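Local coordinates for protein phosphoribosylformylglycinamidine synthase 2 (Thermus thermophilus, PDB 3VIU) that belongs to the PurM-like (AIR synthase-related) family, carries two copies of its two-domain unit in one chain, and binds adenosine-5'-diphosphate and magnesium, at residues R168-V173 with N528-K533; Q258-A263 with Q305-L310. One frame throughout, in Å; residues are numbered along the deposited sequence.

Interaction 1. Residues R168-V173 with N528-K533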
loop_
_atom_site.group_PDB
_atom_site.type_symbol
_atom_site.label_atom_id
_atom_site.label_comp_id
_atom_site.label_asym_id
_atom_site.label_seq_id
_atom_site.Cartn_x
_atom_site.Cartn_y
_atom_site.Cartn_z
ATOM N N ARG A 168 17.264 9.017 -2.722
ATOM C CA ARG A 168 18.533 8.975 -1.997
ATOM C C ARG A 168 18.404 9.569 -0.585
ATOM O O ARG A 168 18.766 8.918 0.390
ATOM C CB ARG A 168 19.619 9.731 -2.775
ATOM C CG ARG A 168 21.040 9.521 -2.251
ATOM C CD ARG A 168 21.999 10.594 -2.774
ATOM N NE ARG A 168 21.798 10.871 -4.197
ATOM C CZ ARG A 168 22.064 10.006 -5.170
ATOM N NH1 ARG A 168 21.847 10.332 -6.434
ATOM N NH2 ARG A 168 22.556 8.817 -4.872
ATOM N N GLU A 169 17.881 10.789 -0.480
ATOM C CA GLU A 169 17.724 11.453 0.819
ATOM C C GLU A 169 16.521 11.031 1.637
ATOM O O GLU A 169 16.585 10.977 2.863
ATOM C CB GLU A 169 17.671 12.973 0.649
ATOM C CG GLU A 169 19.028 13.612 0.629
ATOM C CD GLU A 169 19.925 12.974 -0.393
ATOM O OE1 GLU A 169 19.546 12.957 -1.585
ATOM O OE2 GLU A 169 21.006 12.484 -0.007
ATOM N N ASN A 170 15.413 10.747 0.971
ATOM C CA ASN A 170 14.216 10.347 1.690
ATOM C C ASN A 170 13.669 9.020 1.184
ATOM O O ASN A 170 12.900 8.984 0.227
ATOM C CB ASN A 170 13.144 11.431 1.561
ATOM C CG ASN A 170 13.642 12.804 2.002
ATOM O OD1 ASN A 170 14.474 13.423 1.337
ATOM N ND2 ASN A 170 13.135 13.280 3.132
ATOM N N PRO A 171 14.070 7.905 1.815
ATOM C CA PRO A 171 13.562 6.612 1.363
ATOM C C PRO A 171 12.093 6.459 1.764
ATOM O O PRO A 171 11.581 7.215 2.598
ATOM C CB PRO A 171 14.481 5.621 2.076
ATOM C CG PRO A 171 14.769 6.320 3.366
ATOM C CD PRO A 171 15.042 7.733 2.910
ATOM N N LEU A 172 11.410 5.495 1.165
ATOM C CA LEU A 172 10.016 5.280 1.498
ATOM C C LEU A 172 9.770 3.852 1.938
ATOM O O LEU A 172 10.304 2.907 1.360
ATOM C CB LEU A 172 9.113 5.591 0.303
ATOM C CG LEU A 172 9.062 7.012 -0.261
ATOM C CD1 LEU A 172 8.011 7.058 -1.353
ATOM C CD2 LEU A 172 8.729 8.015 0.833
ATOM N N VAL A 173 8.961 3.705 2.974
ATOM C CA VAL A 173 8.603 2.393 3.475
ATOM C C VAL A 173 7.124 2.423 3.830
ATOM O O VAL A 173 6.724 3.014 4.836
ATOM C CB VAL A 173 9.418 2.012 4.721
ATOM C CG1 VAL A 173 9.046 0.603 5.160
ATOM C CG2 VAL A 173 10.909 2.116 4.422
ATOM N N ASN A 528 8.519 14.857 2.392
ATOM C CA ASN A 528 9.560 13.888 2.077
ATOM C C ASN A 528 10.520 14.545 1.099
ATOM O O ASN A 528 10.466 14.304 -0.102
ATOM C CB ASN A 528 8.955 12.622 1.467
ATOM C CG ASN A 528 8.198 11.799 2.487
ATOM O OD1 ASN A 528 8.799 11.203 3.373
ATOM N ND2 ASN A 528 6.871 11.777 2.378
ATOM N N GLU A 529 11.376 15.410 1.630
ATOM C CA GLU A 529 12.362 16.113 0.827
ATOM C C GLU A 529 13.405 16.722 1.744
ATOM O O GLU A 529 13.165 16.916 2.936
ATOM C CB GLU A 529 11.703 17.227 -0.005
ATOM C CG GLU A 529 11.257 18.450 0.789
ATOM C CD GLU A 529 10.678 19.554 -0.098
ATOM O OE1 GLU A 529 9.650 19.304 -0.758
ATOM O OE2 GLU A 529 11.249 20.667 -0.140
ATOM N N SER A 530 14.570 17.011 1.182
ATOM C CA SER A 530 15.643 17.630 1.937
ATOM C C SER A 530 16.489 18.466 0.984
ATOM O O SER A 530 16.818 18.029 -0.122
ATOM C CB SER A 530 16.502 16.565 2.610
ATOM O OG SER A 530 17.143 15.758 1.646
ATOM N N GLY A 531 16.817 19.681 1.412
ATOM C CA GLY A 531 17.622 20.563 0.589
ATOM C C GLY A 531 16.980 20.925 -0.738
ATOM O O GLY A 531 17.668 21.048 -1.750
ATOM N N GLY A 532 15.664 21.106 -0.744
ATOM C CA GLY A 532 14.995 21.458 -1.982
ATOM C C GLY A 532 14.852 20.289 -2.942
ATOM O O GLY A 532 14.321 20.449 -4.041
ATOM N N LYS A 533 15.342 19.114 -2.552
ATOM C CA LYS A 533 15.213 17.934 -3.408
ATOM C C LYS A 533 13.960 17.153 -3.006
ATOM O O LYS A 533 13.872 16.641 -1.894
ATOM C CB LYS A 533 16.437 17.024 -3.282
ATOM C CG LYS A 533 16.371 15.821 -4.211
ATOM C CD LYS A 533 17.522 14.865 -3.988
ATOM C CE LYS A 533 17.373 13.632 -4.851
ATOM N NZ LYS A 533 18.464 12.662 -4.612
HETATM O O HOH W 1 11.195 11.056 4.137
#

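Interaction 2. Residues Q258-A263 with Q305-L310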
loop_
_atom_site.group_PDB
_atom_site.type_symbol
_atom_site.label_atom_id
_atom_site.label_comp_id
_atom_site.label_asym_id
_atom_site.label_seq_id
_atom_site.Cartn_x
_atom_site.Cartn_y
_atom_site.Cartn_z
ATOM N N GLN A 258 -10.029 0.700 19.255
ATOM C CA GLN A 258 -9.087 1.660 18.705
ATOM C C GLN A 258 -7.663 1.242 18.998
ATOM O O GLN A 258 -7.348 0.800 20.104
ATOM C CB GLN A 258 -9.321 3.047 19.311
ATOM C CG GLN A 258 -10.080 3.990 18.420
ATOM C CD GLN A 258 -9.424 4.134 17.065
ATOM O OE1 GLN A 258 -8.283 4.577 16.958
ATOM N NE2 GLN A 258 -10.140 3.752 16.024
ATOM N N ASP A 259 -6.799 1.367 18.002
ATOM C CA ASP A 259 -5.403 1.037 18.208
ATOM C C ASP A 259 -4.733 2.344 18.563
ATOM O O ASP A 259 -5.243 3.424 18.264
ATOM C CB ASP A 259 -4.767 0.458 16.942
ATOM C CG ASP A 259 -4.975 1.338 15.729
ATOM O OD1 ASP A 259 -6.143 1.493 15.308
ATOM O OD2 ASP A 259 -3.979 1.874 15.198
HETATM N N MSE A 260 -3.590 2.243 19.216
HETATM C CA MSE A 260 -2.861 3.429 19.590
HETATM C C MSE A 260 -1.621 3.528 18.723
HETATM O O MSE A 260 -0.843 2.582 18.615
HETATM C CB MSE A 260 -2.512 3.371 21.073
HETATM C CG MSE A 260 -3.759 3.367 21.936
HETATM SE SE MSE A 260 -3.397 3.462 23.807
HETATM C CE MSE A 260 -2.105 4.883 23.771
ATOM N N GLY A 261 -1.469 4.672 18.074
ATOM C CA GLY A 261 -0.323 4.876 17.217
ATOM C C GLY A 261 0.222 6.257 17.462
ATOM O O GLY A 261 0.553 6.613 18.591
ATOM N N ALA A 262 0.310 7.039 16.398
ATOM C CA ALA A 262 0.808 8.396 16.502
ATOM C C ALA A 262 -0.084 9.161 17.473
ATOM O O ALA A 262 -1.308 9.144 17.337
ATOM C CB ALA A 262 0.787 9.058 15.131
ATOM N N ALA A 263 0.537 9.814 18.453
ATOM C CA ALA A 263 -0.187 10.603 19.448
ATOM C C ALA A 263 -0.824 9.728 20.530
ATOM O O ALA A 263 -1.630 10.204 21.331
ATOM C CB ALA A 263 -1.252 11.466 18.759
ATOM N N GLN A 305 4.514 0.822 21.421
ATOM C CA GLN A 305 3.905 -0.192 20.565
ATOM C C GLN A 305 2.980 -1.164 21.283
ATOM O O GLN A 305 2.947 -1.227 22.515
ATOM C CB GLN A 305 4.989 -0.994 19.842
ATOM C CG GLN A 305 5.950 -0.162 19.012
ATOM C CD GLN A 305 5.265 0.547 17.866
ATOM O OE1 GLN A 305 4.583 -0.073 17.055
ATOM N NE2 GLN A 305 5.451 1.855 17.792
ATOM N N GLU A 306 2.254 -1.932 20.473
ATOM C CA GLU A 306 1.288 -2.935 20.918
ATOM C C GLU A 306 0.360 -2.532 22.060
ATOM O O GLU A 306 0.255 -3.234 23.069
ATOM C CB GLU A 306 1.977 -4.267 21.266
ATOM C CG GLU A 306 3.455 -4.190 21.539
ATOM C CD GLU A 306 4.307 -4.201 20.278
ATOM O OE1 GLU A 306 5.512 -3.907 20.402
ATOM O OE2 GLU A 306 3.793 -4.505 19.178
ATOM N N ARG A 307 -0.315 -1.399 21.890
ATOM C CA ARG A 307 -1.276 -0.920 22.879
ATOM C C ARG A 307 -2.629 -0.860 22.178
ATOM O O ARG A 307 -2.712 -0.512 20.996
ATOM C CB ARG A 307 -0.879 0.454 23.417
ATOM C CG ARG A 307 0.239 0.408 24.442
ATOM C CD ARG A 307 0.474 1.787 25.006
ATOM N NE ARG A 307 0.782 2.739 23.944
ATOM C CZ ARG A 307 0.799 4.059 24.103
ATOM N NH1 ARG A 307 0.522 4.593 25.286
ATOM N NH2 ARG A 307 1.083 4.842 23.072
HETATM N N MSE A 308 -3.686 -1.197 22.909
HETATM C CA MSE A 308 -5.019 -1.240 22.326
HETATM C C MSE A 308 -6.105 -0.692 23.257
HETATM O O MSE A 308 -6.091 -0.932 24.466
HETATM C CB MSE A 308 -5.342 -2.698 21.967
HETATM C CG MSE A 308 -6.389 -2.887 20.889
HETATM SE SE MSE A 308 -5.661 -2.557 19.112
HETATM C CE MSE A 308 -5.262 -4.387 18.589
ATOM N N VAL A 309 -7.051 0.039 22.677
ATOM C CA VAL A 309 -8.177 0.599 23.415
ATOM C C VAL A 309 -9.432 -0.213 23.060
ATOM O O VAL A 309 -9.693 -0.460 21.881
ATOM C CB VAL A 309 -8.411 2.079 23.027
ATOM C CG1 VAL A 309 -9.748 2.556 23.553
ATOM C CG2 VAL A 309 -7.297 2.942 23.594
ATOM N N LEU A 310 -10.194 -0.642 24.065
ATOM C CA LEU A 310 -11.414 -1.405 23.803
ATOM C C LEU A 310 -12.595 -0.924 24.644
ATOM O O LEU A 310 -12.444 -0.595 25.820
ATOM C CB LEU A 310 -11.184 -2.902 24.040
ATOM C CG LEU A 310 -10.038 -3.547 23.257
ATOM C CD1 LEU A 310 -8.752 -3.366 24.031
ATOM C CD2 LEU A 310 -10.305 -5.017 23.044
HETATM O O HOH W 2 0.552 0.619 20.111
#

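Interaction 1. Residues R168-V173 with N528-K533
E169 and K533 form a salt bridge at the outer end of the contact, K533 NZ lying 3.2 Å from E169 OE1 and meeting that oxygen nearly along its C-O axis. The lysine is fully extended, with CG anti to its backbone N (chi1 -177°), which carries the ammonium across the glutamate at about a right angle. K533 NZ is gripped a second time by the carbonyl oxygen of E165. R168, next to E169 in the chain, passes nearby, its NE 3.8 Å from K533 NZ; its own NH2 is paired with E131, so each cation has a carboxylate partner.

Polar packing dominates further in. The amide of N170 lies against the backbone at the N528-E529 junction, its ND2 3.5 Å from N528 C, and is not hydrogen-bonded to E529 N. Instead, ND2 donates a hydrogen bond to a water 3.1 Å away, and this water donates in turn to N528 OD1, joining the two asparagines. The other end of the N528 amide is fixed by S525 OG and L489 O.

The leucine contributes little: CD2 of L172 comes no nearer than 4.1 Å to N528 OD1.

The type I' turn S530-K533 closes the two-stranded hairpin 529-530/533-534, which rests on the loop entering strand 172-182; helix 88-93 touches both L172 and N528, and strand 116-126 pairs with L172 through R125.

Interaction 2. Residues Q258-A263 with Q305-L310
Selenomethionine M260 packs across R307 and V309 beside two antiparallel strands. Its CB lies 3.9 Å from R307 O, the carbonyl that also receives a weak bond from M260 N (3.4 Å). CG is anti to the carbonyl carbon (chi1 -63°) and rests 3.9 Å from V309 CG2, the two side chains crossing at about a right angle. SE sits between that same methyl and R307 CB. A bend at chi3 then takes CE over one face of the R307 guanidinium, where the modelled spacing is too short to be trusted. Three oxygens outside the pair hold the guanidinium: S304 O at NE, S302 O at NH2 and T204 OG1 at NH1.

The backbones join more firmly at Q258 and V309, a hydrogen-bonded pair with Q258 N to V309 O at 2.9 Å and V309 N to Q258 O at 2.7 Å. Next comes the non-hydrogen-bonded pair D259 and M308, where M308 SE lies 3.8 Å from D259 CB. At M260 and R307 the backbones stand farther apart, and a water bridges M260 O and R307 N.

Helix 264-275 packs on M260 and V309, while helix 95-112 touches D259 and M308. This is the edge of the mixed sheet of an AIR synthase-type C-terminal domain, with strand 254-259 outermost, and D259 belongs to the adenosine-5'-diphosphate pocket.

Along the chain the order is 168-173, 258-263, 305-310, 528-533, so interaction 2 falls wholly between the two segments of interaction 1. Their centres lie 28 Å apart and their nearest atoms about 13 Å, without touching. Interaction 1 joins the two N-terminal-type family regions, bringing the first and second copies of the PurM-like unit together across 354 intervening residues. Interaction 2 stays inside the first C-terminal-type region, where strands 254-259 and 307-312 are neighbours in one sheet. Only interaction 2 of the two reaches the bound adenosine-5'-diphosphate, through D259; the N528 side chain of interaction 1 stays about 12 Å from it.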